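Local coordinates for protein xyloglucan-specific endo-beta-1,4-glucanase GH12 (Aspergillus niveus, PDB 4NPR) that probably hydrolyses internal beta-1,4-glucosidic linkages of xyloglucan with retention of the anomeric configuration, as a family 12 glycoside hydrolase, at residues K102-S113 with V232-A243. Sequence-based numbering, arbitrary orientation.
Sequences KSIDSTWKWNYS and VFTVSDYSVSVA. With SO4 (sulfate ion), chain C.
Ser113 and Val232 open a run of antiparallel backbone bonds that continues through the pairs Asn111–Thr234 and Thr107–Ser239 toward the C-terminus. The register slips by one residue at Lys109, whose N bonds to Asp237 O while its O takes the N-H of Ser236, a beta bulge where strand 231-240 turns a corner. A second, classic bulge sets Lys102 and Ser103 both against Ala243, although their two bonds to Ala243 O are weak. Ser239 O is gripped twice: Thr107 N reaches it from 36° above the carbonyl plane, while Ser106 OG lies in that plane at 2.7 Å. Ser106 OG stands opposite its own backbone N (chi1 -175°), which carries it across to this carbonyl; Tyr123 OH also bonds to it.

The two strands are neighbours in the smaller, antiparallel sheet of the beta-jelly roll, and their aromatic side chains point inward onto strands 117-128 and 215-226 of the other sheet. Tyr238 turns its edge to the Trp108 face in a T-shaped pair, planes at 73°, with CD1 3.6 Å from Trp108 CG. Trp110 CD1 lies over the opposite face of that indole, and Val235 CG2 meets its edge in plane, 3.7 Å from Trp108 NE1. Phe233 is wedged between neighbours: its CB sits over the Tyr112 ring in a CH-pi contact, 3.9 Å from the centroid, while its CE1 presses on Trp110 CB at 3.5 Å. Tyr112 OH bonds to Thr223 and Trp74.

On the outer face a sulfate ion, probably from the crystallisation liquor, receives a hydrogen bond from Ser239 OG to its O2 at 2.8 Å; Thr67 OG1 binds it too. Nearby, Asp237 OD1 packs 3.2 Å from Lys109 CB.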
loop_
_atom_site.group_PDB
_atom_site.type_symbol
_atom_site.label_atom_id
_atom_site.label_comp_id
_atom_site.label_asym_id
_atom_site.label_seq_id
_atom_site.Cartn_x
_atom_site.Cartn_y
_atom_site.Cartn_z
ATOM N N LYS A 102 12.917 -15.145 5.519
ATOM C CA LYS A 102 12.113 -16.342 5.893
ATOM C C LYS A 102 10.617 -16.066 5.793
ATOM O O LYS A 102 9.857 -16.895 5.320
ATOM C CB LYS A 102 12.377 -16.830 7.329
ATOM C CG LYS A 102 13.690 -17.579 7.545
ATOM C CD LYS A 102 14.793 -16.631 8.044
ATOM C CE LYS A 102 16.206 -17.224 7.943
ATOM N NZ LYS A 102 16.515 -18.114 9.098
ATOM N N SER A 103 10.191 -14.895 6.252
ATOM C CA SER A 103 8.769 -14.551 6.190
ATOM C C SER A 103 8.502 -13.062 6.257
ATOM O O SER A 103 9.295 -12.286 6.819
ATOM C CB SER A 103 8.028 -15.220 7.353
ATOM O OG SER A 103 8.412 -14.563 8.550
ATOM N N ILE A 104 7.350 -12.685 5.716
ATOM C CA ILE A 104 6.764 -11.359 5.955
ATOM C C ILE A 104 5.295 -11.495 6.402
ATOM O O ILE A 104 4.377 -11.172 5.648
ATOM C CB ILE A 104 6.832 -10.505 4.690
ATOM C CG1 ILE A 104 8.174 -10.656 3.983
ATOM C CG2 ILE A 104 6.586 -9.037 4.995
ATOM C CD1 ILE A 104 8.126 -10.008 2.616
ATOM N N ASP A 105 5.072 -12.007 7.612
ATOM C CA ASP A 105 3.707 -12.217 8.101
ATOM C C ASP A 105 3.008 -10.872 8.311
ATOM O O ASP A 105 3.596 -9.969 8.871
ATOM C CB ASP A 105 3.702 -13.014 9.417
ATOM C CG ASP A 105 4.264 -14.468 9.259
ATOM O OD1 ASP A 105 4.555 -14.933 8.117
ATOM O OD2 ASP A 105 4.438 -15.134 10.317
ATOM N N SER A 106 1.773 -10.717 7.830
ATOM C CA SER A 106 1.004 -9.466 8.057
ATOM C C SER A 106 -0.456 -9.757 8.353
ATOM O O SER A 106 -1.033 -10.648 7.745
ATOM C CB SER A 106 1.058 -8.567 6.807
ATOM O OG SER A 106 0.418 -7.299 7.006
ATOM N N THR A 107 -1.078 -8.971 9.220
ATOM C CA THR A 107 -2.515 -9.075 9.422
ATOM C C THR A 107 -3.123 -7.684 9.350
ATOM O O THR A 107 -2.602 -6.760 9.950
ATOM C CB THR A 107 -2.857 -9.741 10.796
ATOM O OG1 THR A 107 -2.377 -11.107 10.832
ATOM C CG2 THR A 107 -4.411 -9.714 11.072
ATOM N N TRP A 108 -4.250 -7.556 8.650
ATOM C CA TRP A 108 -4.817 -6.263 8.348
ATOM C C TRP A 108 -6.312 -6.421 8.333
ATOM O O TRP A 108 -6.825 -7.302 7.685
ATOM C CB TRP A 108 -4.350 -5.774 6.962
ATOM C CG TRP A 108 -4.503 -4.302 6.657
ATOM C CD1 TRP A 108 -4.937 -3.313 7.507
ATOM C CD2 TRP A 108 -4.118 -3.635 5.445
ATOM N NE1 TRP A 108 -4.896 -2.089 6.873
ATOM C CE2 TRP A 108 -4.374 -2.263 5.617
ATOM C CE3 TRP A 108 -3.573 -4.069 4.243
ATOM C CZ2 TRP A 108 -4.127 -1.336 4.631
ATOM C CZ3 TRP A 108 -3.319 -3.148 3.256
ATOM C CH2 TRP A 108 -3.595 -1.791 3.457
ATOM N N LYS A 109 -6.983 -5.539 9.061
ATOM C CA LYS A 109 -8.392 -5.381 9.005
ATOM C C LYS A 109 -8.701 -3.899 8.747
ATOM O O LYS A 109 -8.212 -3.009 9.483
ATOM C CB LYS A 109 -8.979 -5.805 10.357
ATOM C CG LYS A 109 -10.449 -5.424 10.560
ATOM C CD LYS A 109 -11.275 -6.067 9.449
ATOM C CE LYS A 109 -12.750 -6.072 9.779
ATOM N NZ LYS A 109 -13.311 -4.743 9.468
ATOM N N TRP A 110 -9.518 -3.611 7.741
ATOM C CA TRP A 110 -9.900 -2.224 7.416
ATOM C C TRP A 110 -11.342 -2.099 7.013
ATOM O O TRP A 110 -12.016 -3.083 6.695
ATOM C CB TRP A 110 -9.048 -1.638 6.291
ATOM C CG TRP A 110 -9.097 -2.418 4.999
ATOM C CD1 TRP A 110 -8.303 -3.426 4.670
ATOM C CD2 TRP A 110 -10.021 -2.250 3.890
ATOM N NE1 TRP A 110 -8.657 -3.937 3.422
ATOM C CE2 TRP A 110 -9.708 -3.227 2.930
ATOM C CE3 TRP A 110 -11.087 -1.388 3.634
ATOM C CZ2 TRP A 110 -10.367 -3.329 1.712
ATOM C CZ3 TRP A 110 -11.783 -1.526 2.402
ATOM C CH2 TRP A 110 -11.417 -2.488 1.477
ATOM N N ASN A 111 -11.776 -0.848 7.009
ATOM C CA ASN A 111 -13.117 -0.451 6.584
ATOM C C ASN A 111 -13.156 0.936 5.904
ATOM O O ASN A 111 -12.444 1.830 6.283
ATOM C CB ASN A 111 -14.061 -0.454 7.792
ATOM C CG ASN A 111 -15.488 -0.281 7.374
ATOM O OD1 ASN A 111 -16.026 -1.154 6.657
ATOM N ND2 ASN A 111 -16.100 0.881 7.706
ATOM N N TYR A 112 -14.018 1.101 4.905
ATOM C CA TYR A 112 -14.211 2.391 4.269
ATOM C C TYR A 112 -15.637 2.824 4.446
ATOM O O TYR A 112 -16.542 2.006 4.333
ATOM C CB TYR A 112 -13.883 2.349 2.750
ATOM C CG TYR A 112 -12.683 3.225 2.349
ATOM C CD1 TYR A 112 -12.684 4.582 2.580
ATOM C CD2 TYR A 112 -11.574 2.681 1.743
ATOM C CE1 TYR A 112 -11.623 5.376 2.215
ATOM C CE2 TYR A 112 -10.494 3.468 1.357
ATOM C CZ TYR A 112 -10.515 4.828 1.611
ATOM O OH TYR A 112 -9.431 5.613 1.271
ATOM N N SER A 113 -15.846 4.113 4.710
ATOM C CA SER A 113 -17.174 4.671 4.535
ATOM C C SER A 113 -17.098 6.012 3.816
ATOM O O SER A 113 -16.043 6.631 3.759
ATOM C CB SER A 113 -17.905 4.790 5.890
ATOM O OG SER A 113 -17.184 5.594 6.819
ATOM N N VAL A 232 -13.807 7.887 5.205
ATOM C CA VAL A 232 -13.165 7.516 6.444
ATOM C C VAL A 232 -12.646 6.130 6.179
ATOM O O VAL A 232 -13.407 5.234 5.827
ATOM C CB VAL A 232 -14.131 7.505 7.644
ATOM C CG1 VAL A 232 -13.352 7.256 8.940
ATOM C CG2 VAL A 232 -14.910 8.814 7.747
ATOM N N PHE A 233 -11.333 5.998 6.254
ATOM C CA PHE A 233 -10.649 4.731 6.140
ATOM C C PHE A 233 -10.124 4.401 7.547
ATOM O O PHE A 233 -9.339 5.141 8.113
ATOM C CB PHE A 233 -9.518 4.834 5.129
ATOM C CG PHE A 233 -8.640 3.622 5.079
ATOM C CD1 PHE A 233 -9.136 2.407 4.616
ATOM C CD2 PHE A 233 -7.320 3.687 5.491
ATOM C CE1 PHE A 233 -8.340 1.300 4.560
ATOM C CE2 PHE A 233 -6.498 2.570 5.405
ATOM C CZ PHE A 233 -7.007 1.388 4.938
ATOM N N THR A 234 -10.603 3.285 8.073
ATOM C CA THR A 234 -10.458 2.865 9.439
ATOM C C THR A 234 -9.668 1.582 9.368
ATOM O O THR A 234 -10.125 0.582 8.815
ATOM C CB THR A 234 -11.842 2.536 10.063
ATOM O OG1 THR A 234 -12.693 3.678 9.964
ATOM C CG2 THR A 234 -11.742 2.166 11.508
ATOM N N VAL A 235 -8.473 1.627 9.927
ATOM C CA VAL A 235 -7.632 0.446 10.096
ATOM C C VAL A 235 -7.730 0.012 11.548
ATOM O O VAL A 235 -7.159 0.638 12.403
ATOM C CB VAL A 235 -6.181 0.778 9.732
ATOM C CG1 VAL A 235 -5.240 -0.337 10.121
ATOM C CG2 VAL A 235 -6.098 1.097 8.251
ATOM N N SER A 236 -8.464 -1.048 11.838
ATOM C CA SER A 236 -8.738 -1.349 13.228
ATOM C C SER A 236 -7.649 -2.272 13.801
ATOM O O SER A 236 -7.499 -2.387 15.016
ATOM C CB SER A 236 -10.198 -1.810 13.431
ATOM O OG SER A 236 -10.462 -2.960 12.702
ATOM N N ASP A 237 -6.868 -2.888 12.916
ATOM C CA ASP A 237 -5.577 -3.434 13.260
ATOM C C ASP A 237 -4.726 -3.771 12.021
ATOM O O ASP A 237 -5.228 -4.219 10.991
ATOM C CB ASP A 237 -5.718 -4.637 14.186
ATOM C CG ASP A 237 -6.294 -5.805 13.503
ATOM O OD1 ASP A 237 -7.518 -5.754 13.234
ATOM O OD2 ASP A 237 -5.521 -6.767 13.217
ATOM N N TYR A 238 -3.444 -3.489 12.136
ATOM C CA TYR A 238 -2.487 -3.726 11.089
ATOM C C TYR A 238 -1.187 -4.136 11.768
ATOM O O TYR A 238 -0.771 -3.512 12.746
ATOM C CB TYR A 238 -2.241 -2.474 10.199
ATOM C CG TYR A 238 -1.101 -2.695 9.201
ATOM C CD1 TYR A 238 -1.285 -3.479 8.066
ATOM C CD2 TYR A 238 0.166 -2.206 9.445
ATOM C CE1 TYR A 238 -0.244 -3.761 7.182
ATOM C CE2 TYR A 238 1.218 -2.463 8.580
ATOM C CZ TYR A 238 1.017 -3.226 7.434
ATOM O OH TYR A 238 2.063 -3.454 6.563
ATOM N N SER A 239 -0.571 -5.206 11.278
ATOM C CA SER A 239 0.785 -5.553 11.672
ATOM C C SER A 239 1.501 -6.161 10.502
ATOM O O SER A 239 0.872 -6.679 9.579
ATOM C CB SER A 239 0.846 -6.543 12.839
ATOM O OG SER A 239 0.025 -7.640 12.612
ATOM N N VAL A 240 2.828 -6.022 10.555
ATOM C CA VAL A 240 3.737 -6.698 9.651
ATOM C C VAL A 240 5.086 -6.824 10.315
ATOM O O VAL A 240 5.496 -5.965 11.080
ATOM C CB VAL A 240 3.859 -5.975 8.268
ATOM C CG1 VAL A 240 4.565 -4.638 8.382
ATOM C CG2 VAL A 240 4.550 -6.865 7.237
ATOM N N SER A 241 5.765 -7.918 10.031
ATOM C CA SER A 241 7.147 -8.052 10.424
ATOM C C SER A 241 7.978 -8.740 9.313
ATOM O O SER A 241 7.509 -9.611 8.601
ATOM C CB SER A 241 7.257 -8.762 11.799
ATOM O OG SER A 241 6.942 -10.151 11.697
ATOM N N VAL A 242 9.210 -8.296 9.159
ATOM C CA VAL A 242 10.130 -8.941 8.256
ATOM C C VAL A 242 11.013 -9.889 9.067
ATOM O O VAL A 242 11.809 -9.463 9.878
ATOM C CB VAL A 242 10.984 -7.898 7.512
ATOM C CG1 VAL A 242 12.104 -8.581 6.721
ATOM C CG2 VAL A 242 10.107 -7.031 6.596
ATOM N N ALA A 243 10.831 -11.179 8.875
ATOM C CA ALA A 243 11.721 -12.165 9.471
ATOM C C ALA A 243 12.640 -12.751 8.359
ATOM O O ALA A 243 12.390 -12.548 7.157
ATOM C CB ALA A 243 10.908 -13.260 10.171
ATOM O OXT ALA A 243 13.654 -13.433 8.602
HETATM S S SO4 C . -1.536 -9.442 15.113
HETATM O O1 SO4 C . -2.212 -10.206 14.033
HETATM O O2 SO4 C . -1.704 -7.999 14.792
HETATM O O3 SO4 C . -2.203 -9.777 16.405
HETATM O O4 SO4 C . -0.079 -9.792 15.194
#